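Local coordinates for tyrosine-protein phosphatase non-receptor type 18 (Homo sapiens, PDB 2OC3), which removes phosphate from phosphotyrosine in proteins, acting on autophosphorylated tyrosine kinases through the catalytic domain described here, at residues A[30-34]-A[279-283]; A[264-268]-A[285-289]. All coordinates share one frame; numbering follows the deposited sequence.

Interaction 1. Residues A[30-34]-A[279-283]; sequences LAGEF and VQTEE
The ring of F34 pushes into the backbone turn that leads from V279 to E282. This is the tight part of the contact. F34 has CG anti to its own N (chi1 -166°), which sends the ring off helix 29-47 toward the turn. The ring tip CZ lies 3.5 Å from V279 O and 3.5 Å from Q280 O, both at the ring edge and near its plane. T281 O sits above one face, offset toward the rim. Further round, F34 CE2 is 3.4 Å from T281 C. Apolar packing is thinner: V279 CG1 stands 4.2 Å from F34 CE1. The ring therefore meets mainly peptide groups. V279 O also accepts a hydrogen bond from R272, and F34 meets the ring of Y285.

The looser side lies at A31 and E282. The side chain of E282 is extended, and the flat face of its carboxylate lies against A31, with OE2 3.6 Å from A31 CB. A water joins the two segments here. It donates to A31 O at 2.7 Å and to E282 OE1 at 2.7 Å. The other carboxylate oxygen, OE2, makes a salt bridge to R286, so both oxygens have a partner.

T281 holds the N-cap position of helix 282-296, and its OG1 accepts from Q284 N. The side chain of Q280 leaves its backbone away from residues 30-34 and comes near G238 in the phosphate-binding loop. Q280 probably binds substrate, as in related phosphatases. The arrangement is that of the glutamine-bearing Q-loop of classical tyrosine phosphatases, with F34 of helix 29-47 packed against its backbone.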
loop_
_atom_site.group_PDB
_atom_site.type_symbol
_atom_site.label_atom_id
_atom_site.label_comp_id
_atom_site.label_asym_id
_atom_site.label_seq_id
_atom_site.Cartn_x
_atom_site.Cartn_y
_atom_site.Cartn_z
ATOM N N LEU A 30 8.770 22.297 5.621
ATOM C CA LEU A 30 8.204 20.946 5.518
ATOM C C LEU A 30 7.901 20.353 6.889
ATOM O O LEU A 30 6.927 19.609 7.027
ATOM C CB LEU A 30 9.096 20.012 4.688
ATOM C CG LEU A 30 9.145 20.282 3.189
ATOM C CD1 LEU A 30 9.811 19.071 2.525
ATOM C CD2 LEU A 30 7.767 20.566 2.594
ATOM N N ALA A 31 8.703 20.687 7.903
ATOM C CA ALA A 31 8.423 20.272 9.285
ATOM C C ALA A 31 7.083 20.826 9.752
ATOM O O ALA A 31 6.239 20.093 10.292
ATOM C CB ALA A 31 9.534 20.735 10.220
ATOM N N GLY A 32 6.874 22.122 9.548
ATOM C CA GLY A 32 5.608 22.769 9.874
ATOM C C GLY A 32 4.424 22.216 9.106
ATOM O O GLY A 32 3.350 22.007 9.655
ATOM N N GLU A 33 4.632 21.966 7.820
ATOM C CA GLU A 33 3.597 21.421 6.973
ATOM C C GLU A 33 3.191 20.025 7.452
ATOM O O GLU A 33 1.995 19.735 7.499
ATOM C CB GLU A 33 4.109 21.350 5.535
ATOM C CG GLU A 33 3.071 21.325 4.531
ATOM C CD GLU A 33 3.631 21.539 3.138
ATOM O OE1 GLU A 33 4.103 22.645 2.803
ATOM O OE2 GLU A 33 3.591 20.579 2.375
ATOM N N PHE A 34 4.173 19.175 7.772
ATOM C CA PHE A 34 3.826 17.843 8.301
ATOM C C PHE A 34 3.144 17.956 9.670
ATOM O O PHE A 34 2.216 17.192 9.975
ATOM C CB PHE A 34 5.003 16.872 8.355
ATOM C CG PHE A 34 4.568 15.433 8.587
ATOM C CD1 PHE A 34 3.767 14.813 7.654
ATOM C CD2 PHE A 34 4.882 14.764 9.737
ATOM C CE1 PHE A 34 3.300 13.511 7.850
ATOM C CE2 PHE A 34 4.398 13.444 9.949
ATOM C CZ PHE A 34 3.649 12.845 8.995
ATOM N N VAL A 279 1.456 7.973 5.429
ATOM C CA VAL A 279 2.613 8.851 5.529
ATOM C C VAL A 279 2.748 9.206 7.026
ATOM O O VAL A 279 2.098 10.121 7.527
ATOM C CB VAL A 279 2.556 10.094 4.631
ATOM C CG1 VAL A 279 3.882 10.832 4.730
ATOM C CG2 VAL A 279 2.261 9.724 3.209
ATOM N N GLN A 280 3.561 8.452 7.740
ATOM C CA GLN A 280 3.531 8.441 9.175
ATOM C C GLN A 280 4.493 9.452 9.799
ATOM O O GLN A 280 4.217 9.985 10.882
ATOM C CB GLN A 280 3.866 7.027 9.633
ATOM C CG GLN A 280 3.586 6.752 11.074
ATOM C CD GLN A 280 3.343 5.276 11.291
ATOM O OE1 GLN A 280 3.794 4.429 10.509
ATOM N NE2 GLN A 280 2.598 4.960 12.329
ATOM N N THR A 281 5.612 9.715 9.145
ATOM C CA THR A 281 6.689 10.512 9.743
ATOM C C THR A 281 7.106 11.706 8.898
ATOM O O THR A 281 6.908 11.751 7.672
ATOM C CB THR A 281 7.927 9.658 10.042
ATOM O OG1 THR A 281 8.532 9.289 8.801
ATOM C CG2 THR A 281 7.578 8.407 10.817
ATOM N N GLU A 282 7.684 12.719 9.560
ATOM C CA GLU A 282 8.228 13.855 8.879
ATOM C C GLU A 282 9.278 13.435 7.826
ATOM O O GLU A 282 9.292 13.990 6.727
ATOM C CB GLU A 282 8.814 14.870 9.896
ATOM C CG GLU A 282 9.365 16.120 9.262
ATOM C CD GLU A 282 10.097 17.018 10.240
ATOM O OE1 GLU A 282 9.599 17.226 11.364
ATOM O OE2 GLU A 282 11.167 17.527 9.867
ATOM N N GLU A 283 10.127 12.478 8.160
ATOM C CA GLU A 283 11.141 12.039 7.207
ATOM C C GLU A 283 10.486 11.411 5.956
ATOM O O GLU A 283 10.948 11.634 4.836
ATOM C CB GLU A 283 12.115 11.071 7.863
HETATM O O HOH W 1 6.984 17.743 11.485
#

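Interaction 2. Residues A[264-268]-A[285-289]; sequences LFDVV and YRFLY
Helix segments 264-268 and 285-289 run closer to antiparallel than parallel, at 127°, with axes 11.8 Å apart at closest approach. L264 and V268, one turn apart, both point toward the partner helix. L264 CD2 sits over the centre of the Y289 ring in a CH-pi contact, 3.6 Å from the centroid and 13° off the normal. L264 and Y289 pass each other, each reaching toward the other's helix. With CG2 anti to the carbonyl carbon, V268 turns this methyl to both L288 and the Y285 ring edge. V268 CG2 meets L288 CD2 at 3.4 Å, a tight carbon pair, and lies 3.9 Å from Y285 CE1.

This packing lies in the C-terminal helical part of the tyrosine phosphatase domain. Helix 238-254, which begins at the end of the phosphate-binding loop, adjoins it: T245 touches both L264 and L288.

The Y285 hydroxyl reaches the start of helix 264-272, with OH 3.4 Å from F265 CA. Its probable hydrogen-bond partner is E33 of helix 29-47, which probably also bonds the Y289 hydroxyl. A water donates to Y289 OH at 2.7 Å and accepts from F265 N at 3.1 Å, linking the two helices beside the apolar packing.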
loop_
_atom_site.group_PDB
_atom_site.type_symbol
_atom_site.label_atom_id
_atom_site.label_comp_id
_atom_site.label_asym_id
_atom_site.label_seq_id
_atom_site.Cartn_x
_atom_site.Cartn_y
_atom_site.Cartn_z
ATOM N N LEU A 264 0.580 19.014 -2.408
ATOM C CA LEU A 264 0.968 17.682 -1.892
ATOM C C LEU A 264 0.396 17.500 -0.476
ATOM O O LEU A 264 -0.010 16.392 -0.087
ATOM C CB LEU A 264 2.479 17.539 -1.945
ATOM C CG LEU A 264 3.118 16.184 -1.728
ATOM C CD1 LEU A 264 2.473 15.154 -2.647
ATOM C CD2 LEU A 264 4.610 16.305 -2.021
ATOM N N PHE A 265 0.285 18.605 0.263
ATOM C CA PHE A 265 -0.332 18.615 1.586
ATOM C C PHE A 265 -1.742 18.036 1.488
ATOM O O PHE A 265 -2.149 17.164 2.266
ATOM C CB PHE A 265 -0.318 20.047 2.149
ATOM C CG PHE A 265 -1.073 20.216 3.433
ATOM C CD1 PHE A 265 -0.398 20.235 4.654
ATOM C CD2 PHE A 265 -2.438 20.372 3.425
ATOM C CE1 PHE A 265 -1.109 20.390 5.834
ATOM C CE2 PHE A 265 -3.151 20.531 4.600
ATOM C CZ PHE A 265 -2.473 20.537 5.799
ATOM N N ASP A 266 -2.519 18.522 0.521
ATOM C CA ASP A 266 -3.912 18.119 0.408
ATOM C C ASP A 266 -4.030 16.635 0.033
ATOM O O ASP A 266 -4.942 15.954 0.495
ATOM C CB ASP A 266 -4.628 18.954 -0.661
ATOM C CG ASP A 266 -4.850 20.401 -0.242
ATOM O OD1 ASP A 266 -4.718 20.736 0.959
ATOM O OD2 ASP A 266 -5.179 21.219 -1.139
ATOM N N VAL A 267 -3.101 16.149 -0.786
ATOM C CA VAL A 267 -3.113 14.728 -1.198
ATOM C C VAL A 267 -2.868 13.833 0.018
ATOM O O VAL A 267 -3.614 12.888 0.255
ATOM C CB VAL A 267 -2.073 14.424 -2.300
ATOM C CG1 VAL A 267 -2.012 12.920 -2.593
ATOM C CG2 VAL A 267 -2.397 15.245 -3.587
ATOM N N VAL A 268 -1.831 14.154 0.789
ATOM C CA VAL A 268 -1.499 13.353 1.959
ATOM C C VAL A 268 -2.617 13.417 3.013
ATOM O O VAL A 268 -3.005 12.389 3.564
ATOM C CB VAL A 268 -0.160 13.762 2.543
ATOM C CG1 VAL A 268 0.107 13.007 3.877
ATOM C CG2 VAL A 268 0.976 13.489 1.493
ATOM N N TYR A 285 7.508 12.280 4.822
ATOM C CA TYR A 285 6.906 13.404 4.110
ATOM C C TYR A 285 7.965 14.161 3.309
ATOM O O TYR A 285 7.735 14.527 2.175
ATOM C CB TYR A 285 6.187 14.350 5.096
ATOM C CG TYR A 285 5.322 15.415 4.466
ATOM C CD1 TYR A 285 4.102 15.077 3.877
ATOM C CD2 TYR A 285 5.694 16.765 4.472
ATOM C CE1 TYR A 285 3.294 16.013 3.292
ATOM C CE2 TYR A 285 4.856 17.727 3.920
ATOM C CZ TYR A 285 3.655 17.331 3.314
ATOM O OH TYR A 285 2.797 18.248 2.753
ATOM N N ARG A 286 9.144 14.358 3.897
ATOM C CA ARG A 286 10.244 15.017 3.175
ATOM C C ARG A 286 10.673 14.144 1.977
ATOM O O ARG A 286 10.911 14.673 0.877
ATOM C CB ARG A 286 11.429 15.282 4.098
ATOM C CG ARG A 286 11.251 16.384 5.110
ATOM C CD ARG A 286 12.556 16.591 5.942
ATOM N NE ARG A 286 12.373 17.632 6.965
ATOM C CZ ARG A 286 12.384 18.940 6.719
ATOM N NH1 ARG A 286 12.593 19.396 5.486
ATOM N NH2 ARG A 286 12.189 19.805 7.717
ATOM N N PHE A 287 10.794 12.827 2.188
ATOM C CA PHE A 287 11.145 11.884 1.105
ATOM C C PHE A 287 10.126 11.949 -0.045
ATOM O O PHE A 287 10.492 11.937 -1.252
ATOM C CB PHE A 287 11.233 10.494 1.667
ATOM C CG PHE A 287 11.645 9.433 0.672
ATOM C CD1 PHE A 287 12.899 9.447 0.093
ATOM C CD2 PHE A 287 10.821 8.353 0.418
ATOM C CE1 PHE A 287 13.269 8.429 -0.763
ATOM C CE2 PHE A 287 11.218 7.334 -0.433
ATOM C CZ PHE A 287 12.435 7.394 -1.018
ATOM N N LEU A 288 8.844 12.036 0.309
ATOM C CA LEU A 288 7.795 12.167 -0.670
ATOM C C LEU A 288 7.971 13.474 -1.462
ATOM O O LEU A 288 7.855 13.485 -2.699
ATOM C CB LEU A 288 6.445 12.098 0.084
ATOM C CG LEU A 288 5.184 12.333 -0.720
ATOM C CD1 LEU A 288 4.969 11.208 -1.792
ATOM C CD2 LEU A 288 3.995 12.436 0.253
ATOM N N TYR A 289 8.236 14.590 -0.786
ATOM C CA TYR A 289 8.571 15.834 -1.447
ATOM C C TYR A 289 9.739 15.723 -2.405
ATOM O O TYR A 289 9.651 16.197 -3.519
ATOM C CB TYR A 289 8.816 16.980 -0.444
ATOM C CG TYR A 289 7.659 17.946 -0.339
ATOM C CD1 TYR A 289 6.657 17.738 0.597
ATOM C CD2 TYR A 289 7.544 19.034 -1.190
ATOM C CE1 TYR A 289 5.585 18.588 0.702
ATOM C CE2 TYR A 289 6.460 19.934 -1.075
ATOM C CZ TYR A 289 5.482 19.682 -0.122
ATOM O OH TYR A 289 4.385 20.500 0.040
HETATM O O HOH W 2 1.918 21.013 -0.942
#

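Interactions 1 and 2 lie with their centres 8 Å apart and share helix 282-296. Interaction 2 is the buried one, made mostly of aliphatic and aromatic side chains. Interaction 1 is only partly buried. There a single ring meets backbone carbonyls, and a carboxylate and water lie at its outer side. Helix 29-47 joins the two: E33 of interaction 1 reaches both tyrosine hydroxyls of interaction 2. F34 CD1 also packs on Y285 CB at 3.6 Å. Residues 279-283 bring interaction 1 to the substrate site, whereas 264-268 with 285-289 pack helices together farther from it, the side chain of Y285 lying about 9 Å from that of Q280.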